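Local coordinates for putative hemin transport system, substrate-binding protein (Burkholderia cenocepacia J2315, PDB 5GIZ) that binds heme in the periplasm and probably hands it to an inner-membrane ABC importer as part of a bacterial heme-acquisition system, at residues A[16-21]-A[106-111]; A[162-167]-A[189-194]; A[33-38]-A[46-51]; A[130-135]-A[254-259]; A[209-214]-A[240-245]. All coordinates share one frame; numbering follows the deposited sequence.

Contact 1: residues A[16-21]-A[106-111]; sequences AETAFA and AKITGV
Thr-18 and Val-111 meet where helices 13-23 and 101-114 pass each other, the axes of segments 16-21 and 106-111 approaching to 9.6 Å with a signed crossing angle of -59°. The nearest backbones are those of Thr-18 and Ile-108, with CA atoms 6.1 Å apart. Thr-18 reaches across with its methyl group. CG2 stands anti to the backbone N (OG1 at chi1 -60°) and enters the groove between Lys-107, Ile-108 and Val-111, lying 3.6 Å from Lys-107 O and 3.8 Å from both Ile-108 CA and Val-111 CB. From the other helix Val-111 lays CG1 beside the backbone of Ala-19, 4.1 Å from Ala-19 CA, while its CG2 also borders the threonine methyl. Polar ends are drawn off to other partners: Thr-18 OG1 bonds back to Ala-14 O of its own helix, and the Lys-107 chain runs away to a salt bridge with Glu-97 and a hydrogen bond to Phe-251 O. Leu-15 and Leu-22 add to the packing on Val-111, and Phe-128 and Leu-124 of helix 118-141 cover Ile-108. No hydrogen bond spans the two segments; this small buried contact relies on van der Waals packing of the Thr-18 and Val-111 methyls.

Contact 2: residues A[162-167]-A[189-194]; sequences QALVAG and DHYKPL
Ala-163 O accepts the backbone N of Leu-194 at 2.7 Å, and the CA of Pro-193 makes a weaker C-H contact with the same oxygen. From here segments 162-167 and 189-194 run antiparallel. Val-165 and Lys-192 form a hydrogen-bonded pair, with Val-165 N to Lys-192 O at 3.0 Å and Lys-192 N to Val-165 O at 3.1 Å; Gly-167 N then closes the ladder on His-190 O at 2.8 Å. On one face, Leu-164 crosses Tyr-191 at about a right angle, its CG 3.9 Å from Tyr-191 CB, and sets CD1 against the Pro-193 ring, 3.8 Å from Pro-193 CD. The phenol of Tyr-191 extends from there past Ala-166, whose CB comes to 3.5 Å from CE1 of the tyrosine. Across the sheet Val-165 turns both methyls to Leu-194, CG1 lying 3.9 Å from Leu-194 CB, over Met-185 and Leu-153. A water accepts from Ala-163 N and donates weakly to Leu-194 O. Strand 151-159 flanks 162-166 on its other edge, so that 162-166 lies between 151-159 and 191-193, antiparallel to both, in the mixed sheet that carries Tyr-191, a heme-contacting residue in heme-bound structures of this protein.

Contact 3: residues A[33-38]-A[46-51]; sequences VGADTT and KRLPKV
Ala-35 and Lys-50 form a single backbone bridge where strand 30-35, the edge of the parallel four-stranded sheet, gives way to a loop, and the chain returning from helix 43-46 lies against it. The tight part is this bridge. Ala-35 N donates to Pro-49 O at 3.1 Å, and Ala-35 O accepts from Val-51 N at 2.9 Å, while Lys-50 CA points a C-H at the same carbonyl oxygen. Val-51 CG2 also packs on Ala-35 O. On the alanine side chain, Leu-48 brings CD1 to 3.8 Å from Ala-35 CB and passes CD2 along the backbone of Val-33 and Gly-34; beyond it lies Phe-20 of helix 13-23.

Toward solvent the contact is looser. Pro-49 touches through CD, 3.6 Å from Val-33 O, and Thr-37 merely brings CG2 near Lys-50 CB. The Lys-50 chain is the close exception there. Bent at chi2 (-57°) and chi4, it lays CD and CE over Asp-36 O, each 3.3 Å from that oxygen, and the ammonium then bonds to Leu-48 O and to Ala-45 O, tying the loop to itself. Thr-37 contacts heme in heme-bound structures and borders Tyr-53, the axial ligand of the heme iron, which places the bridge close to the heme site, probably behind it. The turn leading on is an Asx turn: Asp-36 OD2 takes Thr-38 N at 3.0 Å from above the carboxylate plane and Thr-38 OG1 at 2.6 Å on its syn lone pair, while Asp-36 OD1 accepts from Gly-12 N.

Contact 4: residues A[130-135]-A[254-259]; sequences RDWQAA and RLPLAV
Trp-132 and Pro-256 mark the closest point between two nearly parallel helices, their CA atoms only 4.8 Å apart; the axes of segments 130-135 and 255-259 run at 16° to each other and approach to 8.5 Å. Pro-256, in the first turn of helix 255-269, fills the space between the two backbones. Its CB rests against Asp-131 O at 3.6 Å, and its CG faces Trp-132 N at 3.7 Å. Around this ring the first helix supplies short groups: Asp-131 CB lies 3.7 Å from Pro-256 CB, and Ala-135 turns its methyl to the proline carbonyl, CB 3.5 Å from Pro-256 O. That carbonyl also accepts from Thr-260 OG1, one turn further along its own helix.

The indole closes one flank. With CG anti to the backbone N (chi1 -177°), Trp-132 swings its six-membered ring alongside the second helix and presents an edge to it. Pro-256 CA and Val-259 CG2 lie near the ring plane at that edge, the valine methyl 3.8 Å from Trp-132 CZ3. Leu-255 CD2 approaches the same CZ3 at 3.9 Å, more obliquely. Tyr-178 of helix 171-178 meets the indole edge-to-face, while Val-101 packs against both Trp-132 and Leu-255.

No hydrogen bond joins the two segments; the face rests on van der Waals contact, with the Pro-256 ring set between the helices. It pairs the long helix 118-141 with the C-terminal helix 255-269; a long helix connecting the two lobes is characteristic of the periplasmic binding proteins of the heme, siderophore and vitamin B12 family.

Contact 5: residues A[209-214]-A[240-245]; sequences ISDEGL and VVSLDA
Ile-209 and Ser-242 pair in a parallel bridge, and the backbone bonds alternate from one strand to the other. Ile-209 N donates to Val-241 O at 3.0 Å, Leu-243 N to Ile-209 O at 3.2 Å, and Asp-211 N to Leu-243 O at 2.9 Å. Among side-chain bonds, Glu-212, from the first turn of helix 211-217, reaches the start of helix 245-249: with its chain bent at chi2 (87°), OE1 accepts Ala-245 N at 3.1 Å on the syn side, only 16° out of the carboxylate plane. Ser-210 OG N-caps helix 211-217 by accepting from Gly-213 N at 3.0 Å, and Asp-244 likewise caps the next helix through Phe-247 N.

Water mediates the acidic cluster. One molecule joins Asp-211 OD1 to Ser-242 OG, and a second donates to both Asp-211 OD2 and Asp-244 OD1. A third donates to Glu-212 OE2, but its bond to Asp-244 OD1 is unusually short and so doubtful. These waters may ease the repulsion between Glu-212 OE2 and Asp-244 OD1, which lie 3.7 Å apart.

Apolar contact is thinner, with Ile-209 CG2 4.5 Å from Val-240 CG1; Leu-214 CD2 on Ser-242 CB, at 4.0 Å, and Ser-210 CB on Ala-245 CB add van der Waals contacts. Strand 240-243 lies beside 206-210 in the mixed sheet, with helix 255-269 against Val-241 and Leu-243, while helix 220-225 packs on Ile-209 and Val-240.

Overall arrangement
Contacts 1 and 4 are buried helix pairs without a hydrogen bond across them, whereas contacts 2, 3 and 5 are partly buried and rest on backbone bonds. Contacts 2 and 5 belong to the same mixed sheet, their centres about 15 Å apart, one antiparallel and the other parallel with a water-bridged acidic cluster at one end. Contact 3 lies at the edge of the separate parallel sheet and touches contact 1 through Phe-20 and Leu-48. Glu-17 and Arg-254 form a salt bridge between contacts 1 and 4. Heme-contacting residues occur in contacts 2 and 3, whose centres are about 29 Å apart, one in each sheet-bearing half.

Contact 1: residues A[16-21]-A[106-111]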
# COMPACT_ATOMS: atom_id res chain seq x y z
N ALA A 16 10.17 -1.51 -3.10
CA ALA A 16 11.33 -1.60 -2.27
C ALA A 16 11.23 -2.80 -1.33
O ALA A 16 12.21 -3.52 -1.13
CB ALA A 16 11.54 -0.32 -1.47
N GLU A 17 10.05 -3.02 -0.75
CA GLU A 17 9.85 -4.21 0.06
C GLU A 17 10.15 -5.46 -0.73
O GLU A 17 10.76 -6.40 -0.18
CB GLU A 17 8.43 -4.27 0.60
CG GLU A 17 8.12 -3.23 1.67
CD GLU A 17 6.86 -3.53 2.43
OE1 GLU A 17 6.60 -4.71 2.75
OE2 GLU A 17 6.07 -2.60 2.73
N THR A 18 9.67 -5.51 -1.97
CA THR A 18 9.91 -6.68 -2.79
C THR A 18 11.39 -6.91 -3.01
O THR A 18 11.92 -8.00 -2.79
CB THR A 18 9.16 -6.51 -4.10
OG1 THR A 18 7.74 -6.37 -3.88
CG2 THR A 18 9.38 -7.70 -5.06
N ALA A 19 12.08 -5.84 -3.40
CA ALA A 19 13.51 -5.96 -3.59
C ALA A 19 14.23 -6.44 -2.35
O ALA A 19 15.05 -7.36 -2.40
CB ALA A 19 14.10 -4.66 -4.06
N PHE A 20 13.94 -5.84 -1.21
CA PHE A 20 14.65 -6.25 -0.02
C PHE A 20 14.29 -7.67 0.35
O PHE A 20 15.14 -8.37 0.85
CB PHE A 20 14.46 -5.25 1.16
CG PHE A 20 15.31 -4.01 1.03
CD1 PHE A 20 16.67 -4.06 1.12
CD2 PHE A 20 14.72 -2.82 0.73
CE1 PHE A 20 17.44 -2.91 0.95
CE2 PHE A 20 15.47 -1.66 0.64
CZ PHE A 20 16.82 -1.71 0.67
N ALA A 21 13.04 -8.12 0.08
CA ALA A 21 12.58 -9.45 0.45
C ALA A 21 13.27 -10.57 -0.35
O ALA A 21 13.27 -11.72 0.06
CB ALA A 21 11.06 -9.54 0.27
N ALA A 106 3.10 -10.46 -9.60
CA ALA A 106 3.82 -9.92 -10.75
C ALA A 106 4.95 -8.98 -10.33
O ALA A 106 5.96 -8.90 -10.99
CB ALA A 106 2.85 -9.20 -11.70
N LYS A 107 4.79 -8.27 -9.23
CA LYS A 107 5.87 -7.46 -8.69
C LYS A 107 7.01 -8.40 -8.24
O LYS A 107 8.17 -8.14 -8.46
CB LYS A 107 5.40 -6.60 -7.51
CG LYS A 107 4.44 -5.48 -7.86
CD LYS A 107 3.97 -4.70 -6.64
CE LYS A 107 2.67 -3.92 -6.90
NZ LYS A 107 2.30 -3.07 -5.72
N ILE A 108 6.66 -9.50 -7.57
CA ILE A 108 7.70 -10.43 -7.12
C ILE A 108 8.51 -10.96 -8.31
O ILE A 108 9.73 -10.88 -8.33
CB ILE A 108 7.12 -11.59 -6.28
CG1 ILE A 108 6.56 -11.02 -4.96
CG2 ILE A 108 8.15 -12.68 -5.98
CD1 ILE A 108 5.70 -11.99 -4.17
N THR A 109 7.82 -11.50 -9.31
CA THR A 109 8.52 -12.12 -10.41
C THR A 109 9.19 -11.07 -11.29
O THR A 109 10.30 -11.30 -11.81
CB THR A 109 7.56 -13.01 -11.26
OG1 THR A 109 6.48 -12.26 -11.83
CG2 THR A 109 7.02 -14.12 -10.38
N GLY A 110 8.53 -9.93 -11.48
CA GLY A 110 9.05 -8.82 -12.28
C GLY A 110 10.30 -8.16 -11.70
O GLY A 110 11.28 -7.88 -12.40
N VAL A 111 10.27 -7.88 -10.40
CA VAL A 111 11.42 -7.29 -9.77
C VAL A 111 12.56 -8.35 -9.80
O VAL A 111 13.68 -8.03 -10.12
CB VAL A 111 11.09 -6.83 -8.32
CG1 VAL A 111 12.38 -6.53 -7.54
CG2 VAL A 111 10.16 -5.62 -8.38

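Contact 2: residues A[162-167]-A[189-194]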
# COMPACT_ATOMS: atom_id res chain seq x y z
N GLN A 162 -13.95 17.75 6.40
CA GLN A 162 -14.37 16.79 5.35
C GLN A 162 -13.37 15.68 5.11
O GLN A 162 -12.25 15.92 4.68
CB GLN A 162 -14.69 17.50 4.05
CG GLN A 162 -15.45 16.61 3.09
CD GLN A 162 -16.15 17.42 2.03
OE1 GLN A 162 -17.33 17.18 1.74
NE2 GLN A 162 -15.44 18.36 1.44
N ALA A 163 -13.83 14.43 5.28
CA ALA A 163 -12.97 13.29 5.03
C ALA A 163 -12.89 12.99 3.54
O ALA A 163 -13.91 13.13 2.82
CB ALA A 163 -13.52 12.07 5.74
N LEU A 164 -11.73 12.54 3.10
CA LEU A 164 -11.54 11.99 1.75
C LEU A 164 -11.59 10.46 1.88
O LEU A 164 -10.80 9.90 2.65
CB LEU A 164 -10.20 12.46 1.20
CG LEU A 164 -9.93 12.11 -0.26
CD1 LEU A 164 -10.73 13.02 -1.16
CD2 LEU A 164 -8.45 12.21 -0.58
N VAL A 165 -12.49 9.81 1.14
CA VAL A 165 -12.79 8.40 1.34
C VAL A 165 -12.63 7.58 0.07
O VAL A 165 -12.74 8.11 -1.03
CB VAL A 165 -14.20 8.20 1.93
CG1 VAL A 165 -14.29 8.92 3.27
CG2 VAL A 165 -15.28 8.71 0.95
N ALA A 166 -12.34 6.28 0.23
CA ALA A 166 -12.07 5.38 -0.88
C ALA A 166 -13.33 4.72 -1.42
O ALA A 166 -14.11 4.12 -0.69
CB ALA A 166 -11.09 4.32 -0.44
N GLY A 167 -13.51 4.86 -2.73
CA GLY A 167 -14.50 4.11 -3.47
C GLY A 167 -13.87 2.88 -4.09
O GLY A 167 -12.98 2.26 -3.52
N ASP A 189 -15.46 5.49 -8.33
CA ASP A 189 -14.08 5.03 -8.27
C ASP A 189 -13.18 6.07 -7.63
O ASP A 189 -13.47 7.28 -7.68
CB ASP A 189 -13.56 4.74 -9.67
CG ASP A 189 -14.31 3.61 -10.32
OD1 ASP A 189 -14.92 2.79 -9.59
OD2 ASP A 189 -14.33 3.55 -11.57
N HIS A 190 -12.06 5.59 -7.09
CA HIS A 190 -11.00 6.40 -6.54
C HIS A 190 -11.46 7.10 -5.30
O HIS A 190 -12.32 6.57 -4.58
CB HIS A 190 -10.39 7.31 -7.61
CG HIS A 190 -10.11 6.56 -8.88
ND1 HIS A 190 -9.34 5.41 -8.88
CD2 HIS A 190 -10.56 6.72 -10.14
CE1 HIS A 190 -9.31 4.91 -10.11
NE2 HIS A 190 -10.04 5.70 -10.89
N TYR A 191 -10.83 8.21 -4.97
CA TYR A 191 -11.13 8.93 -3.74
C TYR A 191 -12.09 10.07 -4.02
O TYR A 191 -11.99 10.71 -5.07
CB TYR A 191 -9.82 9.41 -3.10
CG TYR A 191 -9.04 8.29 -2.41
CD1 TYR A 191 -9.37 7.92 -1.13
CD2 TYR A 191 -7.98 7.63 -3.04
CE1 TYR A 191 -8.69 6.93 -0.47
CE2 TYR A 191 -7.29 6.62 -2.38
CZ TYR A 191 -7.67 6.28 -1.10
OH TYR A 191 -7.04 5.30 -0.35
N LYS A 192 -13.00 10.36 -3.10
CA LYS A 192 -13.87 11.53 -3.23
C LYS A 192 -14.13 12.12 -1.84
O LYS A 192 -14.16 11.36 -0.85
CB LYS A 192 -15.15 11.12 -3.99
CG LYS A 192 -16.48 11.53 -3.38
CD LYS A 192 -17.64 10.61 -3.77
CE LYS A 192 -17.86 10.48 -5.26
NZ LYS A 192 -18.34 11.75 -5.84
N PRO A 193 -14.29 13.46 -1.74
CA PRO A 193 -14.71 14.08 -0.48
C PRO A 193 -16.06 13.56 -0.04
O PRO A 193 -17.00 13.48 -0.85
CB PRO A 193 -14.78 15.57 -0.81
CG PRO A 193 -13.74 15.73 -1.87
CD PRO A 193 -13.85 14.49 -2.72
N LEU A 194 -16.15 13.19 1.24
CA LEU A 194 -17.33 12.60 1.81
C LEU A 194 -18.32 13.65 2.24
O LEU A 194 -18.01 14.47 3.07
CB LEU A 194 -16.93 11.76 3.03
CG LEU A 194 -18.02 11.01 3.78
CD1 LEU A 194 -18.63 9.88 2.97
CD2 LEU A 194 -17.44 10.55 5.13
O HOH W 1 -16.60 13.96 6.10

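Contact 3: residues A[33-38]-A[46-51]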
# COMPACT_ATOMS: atom_id res chain seq x y z
N VAL A 33 20.43 1.84 -3.76
CA VAL A 33 21.14 3.06 -3.39
C VAL A 33 20.27 4.30 -3.19
O VAL A 33 20.77 5.33 -2.72
CB VAL A 33 22.24 3.39 -4.44
CG1 VAL A 33 23.21 2.21 -4.61
CG2 VAL A 33 21.64 3.84 -5.77
N GLY A 34 18.99 4.22 -3.53
CA GLY A 34 18.11 5.36 -3.39
C GLY A 34 16.68 4.88 -3.59
O GLY A 34 16.42 3.76 -4.11
N ALA A 35 15.75 5.74 -3.17
CA ALA A 35 14.30 5.48 -3.23
C ALA A 35 13.53 6.77 -3.13
O ALA A 35 14.09 7.83 -2.89
CB ALA A 35 13.89 4.56 -2.09
N ASP A 36 12.22 6.66 -3.29
CA ASP A 36 11.34 7.79 -2.97
C ASP A 36 10.93 7.70 -1.50
O ASP A 36 11.20 6.70 -0.79
CB ASP A 36 10.10 7.78 -3.83
CG ASP A 36 9.15 6.70 -3.42
OD1 ASP A 36 9.55 5.52 -3.60
OD2 ASP A 36 8.06 7.05 -2.92
N THR A 37 10.27 8.75 -1.03
CA THR A 37 9.92 8.84 0.40
C THR A 37 8.96 7.81 0.92
O THR A 37 8.90 7.61 2.15
CB THR A 37 9.33 10.21 0.70
OG1 THR A 37 8.15 10.42 -0.08
CG2 THR A 37 10.36 11.31 0.40
N THR A 38 8.22 7.14 0.04
CA THR A 38 7.29 6.10 0.50
C THR A 38 7.98 4.81 0.91
O THR A 38 7.35 3.92 1.49
CB THR A 38 6.18 5.75 -0.52
OG1 THR A 38 6.72 5.16 -1.70
CG2 THR A 38 5.37 6.94 -0.88
N LYS A 46 14.28 2.40 4.79
CA LYS A 46 14.21 3.66 5.49
C LYS A 46 15.54 4.43 5.46
O LYS A 46 15.51 5.65 5.24
CB LYS A 46 13.70 3.45 6.94
CG LYS A 46 13.41 4.76 7.64
CD LYS A 46 12.87 4.56 9.06
CE LYS A 46 11.50 3.91 9.08
NZ LYS A 46 11.60 2.49 9.53
N ARG A 47 16.66 3.70 5.57
CA ARG A 47 18.05 4.17 5.41
C ARG A 47 18.46 4.76 4.03
O ARG A 47 19.44 5.48 3.95
CB ARG A 47 19.04 2.98 5.59
CG ARG A 47 19.21 2.53 7.03
CD ARG A 47 20.54 1.82 7.24
NE ARG A 47 20.62 0.48 6.68
CZ ARG A 47 20.10 -0.63 7.24
NH1 ARG A 47 19.41 -0.58 8.36
NH2 ARG A 47 20.28 -1.79 6.64
N LEU A 48 17.83 4.35 2.95
CA LEU A 48 18.25 4.77 1.61
C LEU A 48 18.03 6.28 1.48
O LEU A 48 16.96 6.77 1.87
CB LEU A 48 17.36 4.10 0.58
CG LEU A 48 17.49 2.60 0.46
CD1 LEU A 48 16.38 2.13 -0.49
CD2 LEU A 48 18.87 2.17 -0.03
N PRO A 49 18.99 7.01 0.89
CA PRO A 49 18.72 8.41 0.53
C PRO A 49 17.47 8.50 -0.35
O PRO A 49 17.24 7.63 -1.22
CB PRO A 49 19.97 8.83 -0.22
CG PRO A 49 21.04 7.91 0.27
CD PRO A 49 20.37 6.61 0.57
N LYS A 50 16.68 9.55 -0.17
CA LYS A 50 15.42 9.67 -0.87
C LYS A 50 15.50 10.81 -1.86
O LYS A 50 16.16 11.85 -1.58
CB LYS A 50 14.23 9.89 0.10
CG LYS A 50 14.14 8.84 1.20
CD LYS A 50 14.05 7.47 0.58
CE LYS A 50 13.49 6.41 1.53
NZ LYS A 50 14.29 6.05 2.69
N VAL A 51 14.82 10.61 -2.98
CA VAL A 51 14.85 11.56 -4.09
C VAL A 51 13.49 12.11 -4.47
O VAL A 51 13.19 12.37 -5.63
CB VAL A 51 15.62 10.97 -5.30
CG1 VAL A 51 17.09 10.85 -4.92
CG2 VAL A 51 14.97 9.69 -5.77

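Contact 4: residues A[130-135]-A[254-259]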
# COMPACT_ATOMS: atom_id res chain seq x y z
N ARG A 130 2.12 -19.60 -0.10
CA ARG A 130 1.75 -20.39 1.07
C ARG A 130 1.11 -19.47 2.11
O ARG A 130 0.06 -19.79 2.68
CB ARG A 130 3.01 -21.09 1.61
CG ARG A 130 2.81 -21.99 2.80
CD ARG A 130 4.08 -22.80 3.02
NE ARG A 130 5.28 -22.00 3.33
CZ ARG A 130 6.41 -21.93 2.61
NH1 ARG A 130 6.58 -22.61 1.47
NH2 ARG A 130 7.42 -21.16 3.06
N ASP A 131 1.74 -18.34 2.35
CA ASP A 131 1.17 -17.42 3.31
C ASP A 131 -0.20 -16.88 2.86
O ASP A 131 -1.12 -16.66 3.68
CB ASP A 131 2.11 -16.26 3.58
CG ASP A 131 3.37 -16.68 4.31
OD1 ASP A 131 3.44 -17.76 4.90
OD2 ASP A 131 4.31 -15.91 4.33
N TRP A 132 -0.32 -16.62 1.57
CA TRP A 132 -1.59 -16.15 1.05
C TRP A 132 -2.73 -17.17 1.27
O TRP A 132 -3.82 -16.81 1.66
CB TRP A 132 -1.45 -15.80 -0.40
CG TRP A 132 -2.72 -15.23 -0.98
CD1 TRP A 132 -3.41 -15.74 -2.00
CD2 TRP A 132 -3.43 -14.05 -0.57
NE1 TRP A 132 -4.51 -14.98 -2.26
CE2 TRP A 132 -4.56 -13.94 -1.38
CE3 TRP A 132 -3.22 -13.11 0.43
CZ2 TRP A 132 -5.46 -12.90 -1.29
CZ3 TRP A 132 -4.15 -12.08 0.56
CH2 TRP A 132 -5.24 -11.96 -0.33
N GLN A 133 -2.47 -18.43 0.98
CA GLN A 133 -3.48 -19.43 1.23
C GLN A 133 -3.90 -19.48 2.71
O GLN A 133 -5.08 -19.57 3.02
CB GLN A 133 -3.02 -20.82 0.75
CG GLN A 133 -4.09 -21.88 0.96
CD GLN A 133 -5.31 -21.63 0.10
OE1 GLN A 133 -5.21 -21.60 -1.13
NE2 GLN A 133 -6.49 -21.43 0.75
N ALA A 134 -2.94 -19.38 3.60
CA ALA A 134 -3.21 -19.32 5.04
C ALA A 134 -4.06 -18.12 5.39
O ALA A 134 -4.95 -18.21 6.19
CB ALA A 134 -1.90 -19.35 5.82
N ALA A 135 -3.77 -16.96 4.81
CA ALA A 135 -4.55 -15.75 5.07
C ALA A 135 -5.99 -15.94 4.55
O ALA A 135 -6.96 -15.62 5.24
CB ALA A 135 -3.85 -14.57 4.40
N ARG A 254 4.09 -8.33 1.97
CA ARG A 254 3.39 -8.56 3.24
C ARG A 254 1.90 -8.63 3.12
O ARG A 254 1.18 -8.67 4.11
CB ARG A 254 3.75 -7.47 4.28
CG ARG A 254 5.20 -7.45 4.72
CD ARG A 254 5.50 -6.40 5.80
NE ARG A 254 5.35 -5.05 5.30
CZ ARG A 254 5.20 -3.95 6.07
NH1 ARG A 254 5.04 -4.06 7.39
NH2 ARG A 254 5.13 -2.75 5.51
N LEU A 255 1.40 -8.72 1.88
CA LEU A 255 -0.05 -8.73 1.68
C LEU A 255 -0.76 -9.78 2.58
O LEU A 255 -1.77 -9.49 3.17
CB LEU A 255 -0.41 -8.94 0.20
CG LEU A 255 -1.91 -8.89 -0.08
CD1 LEU A 255 -2.53 -7.52 0.06
CD2 LEU A 255 -2.17 -9.40 -1.48
N PRO A 256 -0.27 -11.02 2.64
CA PRO A 256 -0.96 -12.03 3.45
C PRO A 256 -1.06 -11.62 4.92
O PRO A 256 -2.14 -11.74 5.51
CB PRO A 256 -0.12 -13.27 3.26
CG PRO A 256 0.52 -13.06 1.90
CD PRO A 256 0.89 -11.59 1.93
N LEU A 257 0.00 -11.06 5.47
CA LEU A 257 -0.03 -10.57 6.85
C LEU A 257 -0.89 -9.37 7.01
O LEU A 257 -1.60 -9.24 8.00
CB LEU A 257 1.39 -10.26 7.32
CG LEU A 257 1.54 -9.82 8.78
CD1 LEU A 257 1.10 -10.89 9.75
CD2 LEU A 257 2.98 -9.39 8.97
N ALA A 258 -0.85 -8.46 6.04
CA ALA A 258 -1.70 -7.29 6.08
C ALA A 258 -3.20 -7.65 6.07
O ALA A 258 -3.98 -7.08 6.83
CB ALA A 258 -1.40 -6.37 4.92
N VAL A 259 -3.59 -8.56 5.20
CA VAL A 259 -4.97 -9.03 5.17
C VAL A 259 -5.32 -9.78 6.49
O VAL A 259 -6.36 -9.51 7.06
CB VAL A 259 -5.19 -9.91 3.94
CG1 VAL A 259 -6.54 -10.63 4.01
CG2 VAL A 259 -5.15 -9.08 2.67

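Contact 5: residues A[209-214]-A[240-245]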
# COMPACT_ATOMS: atom_id res chain seq x y z
N ILE A 209 -8.80 3.74 9.09
CA ILE A 209 -7.96 4.90 8.78
C ILE A 209 -6.51 4.50 8.94
O ILE A 209 -6.16 3.62 9.75
CB ILE A 209 -8.36 6.09 9.69
CG1 ILE A 209 -7.70 7.39 9.24
CG2 ILE A 209 -8.05 5.81 11.12
CD1 ILE A 209 -8.27 8.58 9.98
N SER A 210 -5.61 5.13 8.20
CA SER A 210 -4.21 4.88 8.45
C SER A 210 -3.76 5.57 9.75
O SER A 210 -4.36 6.55 10.19
CB SER A 210 -3.32 5.30 7.29
OG SER A 210 -3.33 6.71 7.17
N ASP A 211 -2.66 5.06 10.29
CA ASP A 211 -2.02 5.70 11.44
C ASP A 211 -1.77 7.16 11.13
O ASP A 211 -2.05 8.04 12.00
CB ASP A 211 -0.67 5.07 11.80
CG ASP A 211 -0.79 3.63 12.23
OD1 ASP A 211 -1.94 3.15 12.36
OD2 ASP A 211 0.28 2.99 12.43
N GLU A 212 -1.27 7.44 9.93
CA GLU A 212 -0.96 8.80 9.53
C GLU A 212 -2.20 9.69 9.47
O GLU A 212 -2.19 10.83 9.95
CB GLU A 212 -0.27 8.78 8.15
CG GLU A 212 1.09 8.06 8.15
CD GLU A 212 1.07 6.55 7.93
OE1 GLU A 212 0.06 5.86 8.12
OE2 GLU A 212 2.15 6.03 7.59
N GLY A 213 -3.28 9.16 8.90
CA GLY A 213 -4.53 9.91 8.84
C GLY A 213 -5.12 10.16 10.20
O GLY A 213 -5.72 11.21 10.44
N LEU A 214 -5.01 9.18 11.11
CA LEU A 214 -5.51 9.33 12.47
C LEU A 214 -4.74 10.43 13.20
O LEU A 214 -5.37 11.26 13.86
CB LEU A 214 -5.40 7.96 13.22
CG LEU A 214 -5.98 7.98 14.63
CD1 LEU A 214 -7.45 8.36 14.63
CD2 LEU A 214 -5.72 6.62 15.28
N VAL A 240 -13.35 2.16 15.57
CA VAL A 240 -12.25 2.67 14.76
C VAL A 240 -11.16 1.64 14.72
O VAL A 240 -10.79 1.09 15.77
CB VAL A 240 -11.71 3.98 15.39
CG1 VAL A 240 -10.52 4.53 14.62
CG2 VAL A 240 -12.82 5.01 15.49
N VAL A 241 -10.59 1.41 13.52
CA VAL A 241 -9.39 0.59 13.35
C VAL A 241 -8.35 1.41 12.61
O VAL A 241 -8.65 2.01 11.58
CB VAL A 241 -9.68 -0.65 12.51
CG1 VAL A 241 -8.42 -1.37 12.12
CG2 VAL A 241 -10.60 -1.57 13.32
N SER A 242 -7.14 1.44 13.15
CA SER A 242 -6.01 2.08 12.46
C SER A 242 -4.99 1.02 12.06
O SER A 242 -4.87 -0.00 12.74
CB SER A 242 -5.39 3.17 13.34
OG SER A 242 -4.89 2.68 14.55
N LEU A 243 -4.26 1.30 10.98
CA LEU A 243 -3.11 0.53 10.60
C LEU A 243 -2.15 1.46 9.82
O LEU A 243 -2.58 2.41 9.17
CB LEU A 243 -3.53 -0.73 9.80
CG LEU A 243 -2.46 -1.80 9.59
CD1 LEU A 243 -2.01 -2.42 10.90
CD2 LEU A 243 -2.98 -2.90 8.70
N ASP A 244 -0.89 1.15 9.88
CA ASP A 244 0.11 1.88 9.10
C ASP A 244 -0.20 1.89 7.62
O ASP A 244 -0.56 0.85 7.08
CB ASP A 244 1.43 1.18 9.35
CG ASP A 244 2.51 1.64 8.50
OD1 ASP A 244 3.15 2.70 8.82
OD2 ASP A 244 2.80 0.98 7.52
N ALA A 245 -0.10 3.04 6.96
CA ALA A 245 -0.56 3.17 5.59
C ALA A 245 0.20 2.24 4.63
O ALA A 245 -0.43 1.61 3.77
CB ALA A 245 -0.36 4.59 5.09
O HOH W 2 -2.32 1.27 14.13
O HOH W 3 2.70 3.99 11.27
O HOH W 4 3.19 3.82 6.53